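Local structure of serpin B3 (Homo sapiens, 4ZK3) at residues D14-F28 with V289-M302. The protein probably inhibits proteases, as serpins do, and is associated with Pso p27, a compact, aggregate-forming structure linked to psoriasis. Sequence-based numbering, arbitrary orientation.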
ATOM      1  N   ASP A  14      -7.146  -3.779  -8.806  1.00 27.18           N
ATOM      2  CA  ASP A  14      -8.282  -4.593  -8.447  1.00 27.92           C
ATOM      3  C   ASP A  14      -8.727  -4.127  -7.072  1.00 27.74           C
ATOM      4  O   ASP A  14      -9.943  -4.083  -6.776  1.00 25.85           O
ATOM      5  CB  ASP A  14      -8.005  -6.081  -8.407  1.00 28.10           C
ATOM      6  CG  ASP A  14      -7.547  -6.644  -9.742  1.00 30.80           C
ATOM      7  OD1 ASP A  14      -7.615  -5.974 -10.797  1.00 31.54           O
ATOM      8  OD2 ASP A  14      -7.052  -7.783  -9.698  1.00 31.54           O
ATOM      9  N   LEU A  15      -7.773  -3.742  -6.216  1.00 25.34           N
ATOM     10  CA  LEU A  15      -8.184  -3.237  -4.894  1.00 24.09           C
ATOM     11  C   LEU A  15      -8.914  -1.939  -5.006  1.00 23.46           C
ATOM     12  O   LEU A  15      -9.930  -1.736  -4.326  1.00 24.05           O
ATOM     13  CB  LEU A  15      -7.020  -3.068  -3.918  1.00 24.01           C
ATOM     14  CG  LEU A  15      -6.436  -4.369  -3.387  1.00 24.17           C
ATOM     15  CD1 LEU A  15      -5.084  -4.099  -2.717  1.00 24.14           C
ATOM     16  CD2 LEU A  15      -7.281  -5.169  -2.460  1.00 24.24           C
ATOM     17  N   PHE A  16      -8.358  -1.050  -5.798  1.00 24.11           N
ATOM     18  CA  PHE A  16      -8.857   0.301  -5.916  1.00 25.45           C
ATOM     19  C   PHE A  16     -10.351   0.337  -6.295  1.00 28.96           C
ATOM     20  O   PHE A  16     -11.108   1.112  -5.732  1.00 29.87           O
ATOM     21  CB  PHE A  16      -8.024   1.086  -6.920  1.00 26.72           C
ATOM     22  CG  PHE A  16      -8.395   2.522  -6.989  1.00 28.04           C
ATOM     23  CD1 PHE A  16      -7.955   3.410  -6.047  1.00 29.50           C
ATOM     24  CD2 PHE A  16      -9.257   2.984  -7.968  1.00 32.16           C
ATOM     25  CE1 PHE A  16      -8.315   4.737  -6.092  1.00 31.07           C
ATOM     26  CE2 PHE A  16      -9.631   4.311  -8.031  1.00 31.99           C
ATOM     27  CZ  PHE A  16      -9.180   5.185  -7.073  1.00 32.32           C
ATOM     28  N   GLN A  17     -10.739  -0.490  -7.267  1.00 33.89           N
ATOM     29  CA  GLN A  17     -12.158  -0.600  -7.736  1.00 34.02           C
ATOM     30  C   GLN A  17     -13.098  -1.027  -6.607  1.00 32.20           C
ATOM     31  O   GLN A  17     -14.165  -0.495  -6.471  1.00 33.91           O
ATOM     32  CB  GLN A  17     -12.248  -1.545  -8.946  1.00 38.19           C
ATOM     33  CG  GLN A  17     -11.320  -1.227 -10.130  1.00 37.54           C
ATOM     34  CD  GLN A  17     -11.628   0.047 -10.948  1.00 45.76           C
ATOM     35  OE1 GLN A  17     -11.431   0.064 -12.173  1.00 60.68           O
ATOM     36  NE2 GLN A  17     -12.068   1.098 -10.304  1.00 45.48           N
ATOM     37  N   GLN A  18     -12.666  -1.890  -5.714  1.00 29.21           N
ATOM     38  CA  GLN A  18     -13.456  -2.197  -4.529  1.00 30.95           C
ATOM     39  C   GLN A  18     -13.543  -1.039  -3.554  1.00 31.13           C
ATOM     40  O   GLN A  18     -14.642  -0.707  -3.062  1.00 30.10           O
ATOM     41  CB  GLN A  18     -12.936  -3.463  -3.823  1.00 31.35           C
ATOM     42  CG  GLN A  18     -12.985  -4.686  -4.751  1.00 34.83           C
ATOM     43  CD  GLN A  18     -14.422  -4.958  -5.217  1.00 40.03           C
ATOM     44  OE1 GLN A  18     -15.376  -4.972  -4.409  1.00 35.84           O
ATOM     45  NE2 GLN A  18     -14.590  -5.063  -6.522  1.00 41.57           N
ATOM     46  N   PHE A  19     -12.402  -0.386  -3.321  1.00 31.24           N
ATOM     47  CA  PHE A  19     -12.303   0.700  -2.379  1.00 30.92           C
ATOM     48  C   PHE A  19     -13.175   1.888  -2.805  1.00 31.88           C
ATOM     49  O   PHE A  19     -13.706   2.597  -1.948  1.00 30.26           O
ATOM     50  CB  PHE A  19     -10.860   1.179  -2.200  1.00 28.23           C
ATOM     51  CG  PHE A  19      -9.964   0.188  -1.541  1.00 24.81           C
ATOM     52  CD1 PHE A  19     -10.454  -0.838  -0.782  1.00 24.95           C
ATOM     53  CD2 PHE A  19      -8.588   0.312  -1.672  1.00 27.64           C
ATOM     54  CE1 PHE A  19      -9.614  -1.749  -0.208  1.00 27.41           C
ATOM     55  CE2 PHE A  19      -7.743  -0.582  -1.073  1.00 24.78           C
ATOM     56  CZ  PHE A  19      -8.257  -1.622  -0.338  1.00 26.62           C
ATOM     57  N   ARG A  20     -13.330   2.065  -4.094  1.00 31.46           N
ATOM     58  CA  ARG A  20     -14.209   3.105  -4.613  1.00 37.28           C
ATOM     59  C   ARG A  20     -15.644   3.065  -4.076  1.00 42.14           C
ATOM     60  O   ARG A  20     -16.337   4.092  -4.095  1.00 42.50           O
ATOM     61  CB  ARG A  20     -14.324   2.997  -6.107  1.00 36.28           C
ATOM     62  CG  ARG A  20     -13.033   3.369  -6.793  1.00 41.43           C
ATOM     63  CD  ARG A  20     -13.198   3.349  -8.276  1.00 37.82           C
ATOM     64  NE  ARG A  20     -14.027   4.478  -8.655  1.00 41.58           N
ATOM     65  CZ  ARG A  20     -14.533   4.665  -9.858  1.00 44.42           C
ATOM     66  NH1 ARG A  20     -14.252   3.820 -10.819  1.00 48.66           N
ATOM     67  NH2 ARG A  20     -15.289   5.724 -10.110  1.00 48.87           N
ATOM     68  N   LYS A  21     -16.080   1.892  -3.612  1.00 40.69           N
ATOM     69  CA  LYS A  21     -17.450   1.700  -3.137  1.00 40.67           C
ATOM     70  C   LYS A  21     -17.769   2.189  -1.769  1.00 44.33           C
ATOM     71  O   LYS A  21     -18.925   2.298  -1.461  1.00 48.19           O
ATOM     72  CB  LYS A  21     -17.807   0.249  -3.203  1.00 38.36           C
ATOM     73  CG  LYS A  21     -17.716  -0.210  -4.644  1.00 40.20           C
ATOM     74  CD  LYS A  21     -17.912  -1.679  -4.781  1.00 40.83           C
ATOM     75  CE  LYS A  21     -17.974  -1.989  -6.252  1.00 42.78           C
ATOM     76  NZ  LYS A  21     -17.702  -3.426  -6.421  1.00 44.43           N
ATOM     77  N   SER A  22     -16.776   2.462  -0.930  1.00 57.21           N
ATOM     78  CA  SER A  22     -17.066   2.990   0.423  1.00 60.23           C
ATOM     79  C   SER A  22     -17.281   4.488   0.301  1.00 66.40           C
ATOM     80  O   SER A  22     -16.895   5.098  -0.716  1.00 67.96           O
ATOM     81  CB  SER A  22     -15.912   2.764   1.383  1.00 59.16           C
ATOM     82  OG  SER A  22     -14.978   3.825   1.222  1.00 63.26           O
ATOM     83  N   LYS A  23     -17.837   5.064   1.371  1.00 76.14           N
ATOM     84  CA  LYS A  23     -18.226   6.494   1.442  1.00 83.10           C
ATOM     85  C   LYS A  23     -17.038   7.464   1.614  1.00 80.30           C
ATOM     86  O   LYS A  23     -17.092   8.621   1.152  1.00 74.07           O
ATOM     87  CB  LYS A  23     -19.254   6.721   2.573  1.00 89.17           C
ATOM     88  CG  LYS A  23     -18.676   6.622   3.988  1.00 95.79           C
ATOM     89  CD  LYS A  23     -19.574   5.833   4.919  1.00101.54           C
ATOM     90  CE  LYS A  23     -19.555   4.344   4.583  1.00104.29           C
ATOM     91  NZ  LYS A  23     -20.695   3.627   5.217  1.00105.27           N
ATOM     92  N   GLU A  24     -15.972   6.990   2.268  1.00 71.88           N
ATOM     93  CA  GLU A  24     -14.740   7.775   2.424  1.00 65.91           C
ATOM     94  C   GLU A  24     -14.376   8.485   1.111  1.00 56.13           C
ATOM     95  O   GLU A  24     -14.407   7.903   0.040  1.00 62.86           O
ATOM     96  CB  GLU A  24     -13.583   6.875   2.886  1.00 70.78           C
ATOM     97  CG  GLU A  24     -13.791   6.177   4.244  1.00 71.99           C
ATOM     98  CD  GLU A  24     -13.879   7.153   5.415  1.00 72.37           C
ATOM     99  OE1 GLU A  24     -13.083   8.133   5.416  1.00 63.13           O
ATOM    100  OE2 GLU A  24     -14.733   6.927   6.324  1.00 69.77           O
ATOM    101  N   ASN A  25     -14.098   9.770   1.199  1.00 53.31           N
ATOM    102  CA  ASN A  25     -13.674  10.541   0.049  1.00 42.39           C
ATOM    103  C   ASN A  25     -12.240  10.137  -0.364  1.00 38.81           C
ATOM    104  O   ASN A  25     -11.993   9.761  -1.511  1.00 35.03           O
ATOM    105  CB  ASN A  25     -13.721  12.028   0.384  1.00 45.74           C
ATOM    106  CG  ASN A  25     -15.114  12.510   0.806  1.00 49.89           C
ATOM    107  OD1 ASN A  25     -16.147  11.861   0.565  1.00 43.05           O
ATOM    108  ND2 ASN A  25     -15.135  13.656   1.438  1.00 50.77           N
ATOM    109  N   ASN A  26     -11.316  10.197   0.585  1.00 29.67           N
ATOM    110  CA  ASN A  26      -9.908   9.812   0.326  1.00 28.04           C
ATOM    111  C   ASN A  26      -9.660   8.323   0.423  1.00 28.16           C
ATOM    112  O   ASN A  26     -10.320   7.622   1.247  1.00 29.17           O
ATOM    113  CB  ASN A  26      -9.008  10.519   1.327  1.00 26.29           C
ATOM    114  CG  ASN A  26      -9.189  11.980   1.252  1.00 25.72           C
ATOM    115  OD1 ASN A  26      -9.668  12.453   0.244  1.00 25.53           O
ATOM    116  ND2 ASN A  26      -8.775  12.711   2.260  1.00 28.01           N
ATOM    117  N   ILE A  27      -8.660   7.852  -0.348  1.00 23.67           N
ATOM    118  CA  ILE A  27      -8.275   6.450  -0.407  1.00 23.48           C
ATOM    119  C   ILE A  27      -6.721   6.456  -0.278  1.00 22.66           C
ATOM    120  O   ILE A  27      -6.051   7.281  -0.854  1.00 20.87           O
ATOM    121  CB  ILE A  27      -8.697   5.832  -1.758  1.00 26.97           C
ATOM    122  CG1 ILE A  27     -10.242   5.659  -1.830  1.00 28.21           C
ATOM    123  CG2 ILE A  27      -7.951   4.520  -2.052  1.00 25.56           C
ATOM    124  CD1 ILE A  27     -10.679   5.330  -3.244  1.00 28.07           C
ATOM    125  N   PHE A  28      -6.168   5.604   0.566  1.00 22.76           N
ATOM    126  CA  PHE A  28      -4.718   5.488   0.655  1.00 19.81           C
ATOM    127  C   PHE A  28      -4.361   4.143   1.282  1.00 20.54           C
ATOM    128  O   PHE A  28      -4.927   3.724   2.322  1.00 20.31           O
ATOM    129  CB  PHE A  28      -4.106   6.684   1.367  1.00 21.05           C
ATOM    130  CG  PHE A  28      -2.653   6.654   1.375  1.00 21.27           C
ATOM    131  CD1 PHE A  28      -1.938   7.005   0.231  1.00 19.58           C
ATOM    132  CD2 PHE A  28      -1.972   6.169   2.489  1.00 21.18           C
ATOM    133  CE1 PHE A  28      -0.547   6.910   0.210  1.00 20.72           C
ATOM    134  CE2 PHE A  28      -0.573   6.032   2.459  1.00 21.79           C
ATOM    135  CZ  PHE A  28       0.139   6.426   1.328  1.00 21.85           C
ATOM    136  N   VAL A 289      -3.512  11.971   4.833  1.00 26.84           N
ATOM    137  CA  VAL A 289      -4.570  11.014   4.686  1.00 26.04           C
ATOM    138  C   VAL A 289      -4.324   9.798   5.606  1.00 25.21           C
ATOM    139  O   VAL A 289      -3.229   9.211   5.592  1.00 21.53           O
ATOM    140  CB  VAL A 289      -4.679  10.557   3.225  1.00 29.10           C
ATOM    141  CG1 VAL A 289      -5.650   9.394   3.067  1.00 30.96           C
ATOM    142  CG2 VAL A 289      -5.078  11.714   2.309  1.00 34.81           C
ATOM    143  N   GLU A 290      -5.386   9.358   6.293  1.00 21.56           N
ATOM    144  CA  GLU A 290      -5.341   8.224   7.149  1.00 24.93           C
ATOM    145  C   GLU A 290      -6.542   7.364   6.875  1.00 24.51           C
ATOM    146  O   GLU A 290      -7.659   7.822   6.992  1.00 27.21           O
ATOM    147  CB  GLU A 290      -5.325   8.719   8.579  1.00 27.39           C
ATOM    148  CG  GLU A 290      -4.209   9.697   8.848  1.00 31.24           C
ATOM    149  CD  GLU A 290      -4.042   9.996  10.339  1.00 35.07           C
ATOM    150  OE1 GLU A 290      -4.124  11.176  10.715  1.00 35.44           O
ATOM    151  OE2 GLU A 290      -3.758   9.042  11.121  1.00 36.53           O
ATOM    152  N   GLU A 291      -6.355   6.141   6.425  1.00 20.88           N
ATOM    153  CA  GLU A 291      -7.512   5.298   6.178  1.00 23.10           C
ATOM    154  C   GLU A 291      -7.317   3.869   6.667  1.00 22.18           C
ATOM    155  O   GLU A 291      -6.170   3.356   6.721  1.00 23.09           O
ATOM    156  CB  GLU A 291      -7.834   5.260   4.688  1.00 24.24           C
ATOM    157  CG  GLU A 291      -8.065   6.608   4.004  1.00 26.99           C
ATOM    158  CD  GLU A 291      -9.336   7.346   4.409  1.00 27.29           C
ATOM    159  OE1 GLU A 291     -10.355   6.724   4.816  1.00 31.01           O
ATOM    160  OE2 GLU A 291      -9.281   8.562   4.294  1.00 25.86           O
ATOM    161  N   SER A 292      -8.432   3.222   6.968  1.00 23.05           N
ATOM    162  CA  SER A 292      -8.492   1.820   7.370  1.00 26.50           C
ATOM    163  C   SER A 292      -9.332   0.961   6.440  1.00 24.99           C
ATOM    164  O   SER A 292     -10.323   1.406   5.955  1.00 24.37           O
ATOM    165  CB  SER A 292      -9.107   1.713   8.758  1.00 28.14           C
ATOM    166  OG  SER A 292      -8.313   2.415   9.687  1.00 32.22           O
ATOM    167  N   TYR A 293      -8.982  -0.316   6.279  1.00 24.21           N
ATOM    168  CA  TYR A 293      -9.742  -1.223   5.436  1.00 24.73           C
ATOM    169  C   TYR A 293      -9.894  -2.525   6.136  1.00 27.77           C
ATOM    170  O   TYR A 293      -8.898  -3.093   6.619  1.00 26.11           O
ATOM    171  CB  TYR A 293      -9.106  -1.434   4.032  1.00 24.15           C
ATOM    172  CG  TYR A 293      -8.858  -0.108   3.340  1.00 24.34           C
ATOM    173  CD1 TYR A 293      -7.709   0.649   3.614  1.00 23.87           C
ATOM    174  CD2 TYR A 293      -9.802   0.430   2.499  1.00 24.35           C
ATOM    175  CE1 TYR A 293      -7.536   1.875   3.018  1.00 21.44           C
ATOM    176  CE2 TYR A 293      -9.639   1.651   1.921  1.00 22.57           C
ATOM    177  CZ  TYR A 293      -8.493   2.356   2.174  1.00 23.36           C
ATOM    178  OH  TYR A 293      -8.372   3.595   1.634  1.00 22.24           O
ATOM    179  N   ASP A 294     -11.150  -2.997   6.207  1.00 27.60           N
ATOM    180  CA  ASP A 294     -11.427  -4.398   6.536  1.00 31.50           C
ATOM    181  C   ASP A 294     -11.461  -5.121   5.242  1.00 31.19           C
ATOM    182  O   ASP A 294     -12.383  -4.908   4.454  1.00 38.48           O
ATOM    183  CB  ASP A 294     -12.786  -4.567   7.212  1.00 31.86           C
ATOM    184  CG  ASP A 294     -13.005  -5.974   7.702  1.00 36.18           C
ATOM    185  OD1 ASP A 294     -12.638  -6.943   6.987  1.00 34.86           O
ATOM    186  OD2 ASP A 294     -13.543  -6.095   8.820  1.00 40.14           O
ATOM    187  N   LEU A 295     -10.487  -5.981   5.009  1.00 29.58           N
ATOM    188  CA  LEU A 295     -10.327  -6.581   3.673  1.00 29.46           C
ATOM    189  C   LEU A 295     -10.992  -7.928   3.427  1.00 26.68           C
ATOM    190  O   LEU A 295     -10.949  -8.432   2.318  1.00 22.77           O
ATOM    191  CB  LEU A 295      -8.836  -6.690   3.307  1.00 27.97           C
ATOM    192  CG  LEU A 295      -8.050  -5.383   3.170  1.00 27.67           C
ATOM    193  CD1 LEU A 295      -6.577  -5.694   2.915  1.00 30.18           C
ATOM    194  CD2 LEU A 295      -8.611  -4.527   2.060  1.00 29.53           C
ATOM    195  N   LYS A 296     -11.575  -8.513   4.454  1.00 29.61           N
ATOM    196  CA  LYS A 296     -12.108  -9.888   4.366  1.00 33.55           C
ATOM    197  C   LYS A 296     -13.134 -10.065   3.237  1.00 35.03           C
ATOM    198  O   LYS A 296     -12.897 -10.878   2.317  1.00 33.51           O
ATOM    199  CB  LYS A 296     -12.688 -10.268   5.713  1.00 39.53           C
ATOM    200  CG  LYS A 296     -13.128 -11.698   5.880  1.00 42.86           C
ATOM    201  CD  LYS A 296     -14.006 -11.727   7.125  1.00 47.90           C
ATOM    202  CE  LYS A 296     -14.039 -13.107   7.738  1.00 54.06           C
ATOM    203  NZ  LYS A 296     -14.763 -13.057   9.031  1.00 54.79           N
ATOM    204  N   ASP A 297     -14.217  -9.291   3.269  1.00 35.20           N
ATOM    205  CA  ASP A 297     -15.301  -9.433   2.245  1.00 42.38           C
ATOM    206  C   ASP A 297     -14.833  -8.981   0.874  1.00 36.50           C
ATOM    207  O   ASP A 297     -15.106  -9.651  -0.144  1.00 39.35           O
ATOM    208  CB  ASP A 297     -16.584  -8.663   2.618  1.00 44.24           C
ATOM    209  CG  ASP A 297     -17.380  -9.330   3.734  1.00 46.94           C
ATOM    210  OD1 ASP A 297     -17.103 -10.502   4.090  1.00 49.05           O
ATOM    211  OD2 ASP A 297     -18.280  -8.655   4.275  1.00 52.14           O
ATOM    212  N   THR A 298     -14.063  -7.898   0.865  1.00 33.26           N
ATOM    213  CA  THR A 298     -13.356  -7.455  -0.353  1.00 31.08           C
ATOM    214  C   THR A 298     -12.575  -8.600  -1.037  1.00 31.42           C
ATOM    215  O   THR A 298     -12.769  -8.885  -2.206  1.00 31.31           O
ATOM    216  CB  THR A 298     -12.407  -6.299  -0.034  1.00 31.91           C
ATOM    217  OG1 THR A 298     -13.144  -5.221   0.514  1.00 35.49           O
ATOM    218  CG2 THR A 298     -11.654  -5.775  -1.284  1.00 31.29           C
ATOM    219  N   LEU A 299     -11.680  -9.264  -0.310  1.00 30.93           N
ATOM    220  CA  LEU A 299     -10.882 -10.363  -0.912  1.00 31.26           C
ATOM    221  C   LEU A 299     -11.744 -11.560  -1.311  1.00 31.44           C
ATOM    222  O   LEU A 299     -11.448 -12.260  -2.273  1.00 33.25           O
ATOM    223  CB  LEU A 299      -9.785 -10.841   0.074  1.00 29.66           C
ATOM    224  CG  LEU A 299      -8.736  -9.734   0.331  1.00 28.41           C
ATOM    225  CD1 LEU A 299      -7.887 -10.068   1.539  1.00 30.07           C
ATOM    226  CD2 LEU A 299      -7.929  -9.553  -0.916  1.00 27.35           C
ATOM    227  N   ARG A 300     -12.733 -11.830  -0.485  1.00 33.04           N
ATOM    228  CA  ARG A 300     -13.767 -12.830  -0.800  1.00 42.68           C
ATOM    229  C   ARG A 300     -14.376 -12.561  -2.181  1.00 35.50           C
ATOM    230  O   ARG A 300     -14.230 -13.407  -3.056  1.00 34.26           O
ATOM    231  CB  ARG A 300     -14.813 -12.855   0.301  1.00 48.85           C
ATOM    232  CG  ARG A 300     -15.822 -13.981   0.236  1.00 54.19           C
ATOM    233  CD  ARG A 300     -16.736 -13.812   1.439  1.00 57.65           C
ATOM    234  NE  ARG A 300     -16.251 -14.586   2.579  1.00 56.83           N
ATOM    235  CZ  ARG A 300     -16.307 -14.213   3.849  1.00 52.31           C
ATOM    236  NH1 ARG A 300     -16.794 -13.034   4.216  1.00 53.13           N
ATOM    237  NH2 ARG A 300     -15.849 -15.046   4.779  1.00 58.35           N
ATOM    238  N   THR A 301     -14.922 -11.367  -2.384  1.00 34.61           N
ATOM    239  CA  THR A 301     -15.381 -10.910  -3.696  1.00 37.39           C
ATOM    240  C   THR A 301     -14.396 -11.131  -4.815  1.00 41.42           C
ATOM    241  O   THR A 301     -14.795 -11.450  -5.962  1.00 39.17           O
ATOM    242  CB  THR A 301     -15.647  -9.409  -3.667  1.00 44.95           C
ATOM    243  OG1 THR A 301     -16.593  -9.118  -2.633  1.00 51.81           O
ATOM    244  CG2 THR A 301     -16.161  -8.892  -4.999  1.00 41.03           C
ATOM    245  N   MET A 302     -13.107 -10.920  -4.508  1.00 36.04           N
ATOM    246  CA  MET A 302     -12.086 -10.903  -5.505  1.00 32.59           C
ATOM    247  C   MET A 302     -11.761 -12.304  -5.882  1.00 32.77           C
ATOM    248  O   MET A 302     -11.098 -12.496  -6.849  1.00 38.83           O
ATOM    249  CB  MET A 302     -10.841 -10.124  -5.027  1.00 35.72           C
ATOM    250  CG  MET A 302     -11.108  -8.601  -4.879  1.00 41.24           C
ATOM    251  SD  MET A 302      -9.834  -7.493  -4.158  1.00 37.81           S
ATOM    252  CE  MET A 302      -8.541  -8.113  -5.201  1.00 32.97           C
TER
HETATM  253  O   HOH W   1     -11.592   9.736   4.051  1.00 42.05           O
HETATM  254  O   HOH W   2     -10.832   5.038   2.051  1.00 31.85           O
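In this serpin fold, F19 of helix 4-19 and Y293 of strand 276-294 join the N-terminal helix to a long strand of the central beta-sheet. Their rings form a face-to-face stack tilted by 29°, with centroids 4.2 Å apart. Y293 CD2 lies over one face of F19, toward the rim; L15 O lies over the opposite face. L295 CD2 meets the F19 edge in plane, 3.7 Å from CE1. The ring of Y29 packs edge-to-face on F19.

Further along, the axes of 14-19 and 296-302 come within 10.7 Å. T298 turns CG2 opposite its backbone N, which lays this methyl against Q18 CB at 3.7 Å. M302 SD packs on L15 CD2, while its CE meets D14 CB.

At the other end, N26 is held by the backbone of S388 and S389. V289 CG1 touches F28 CB at 3.6 Å. The carboxylates of E291 and the poorly ordered E24 come close without a direct hydrogen bond; a water donates to both, probably easing their repulsion. Y293 OH accepts from F28 N at 3.2 Å, with an N-H...O angle of 157°, and a second water lies 2.9 Å from Y293 OH.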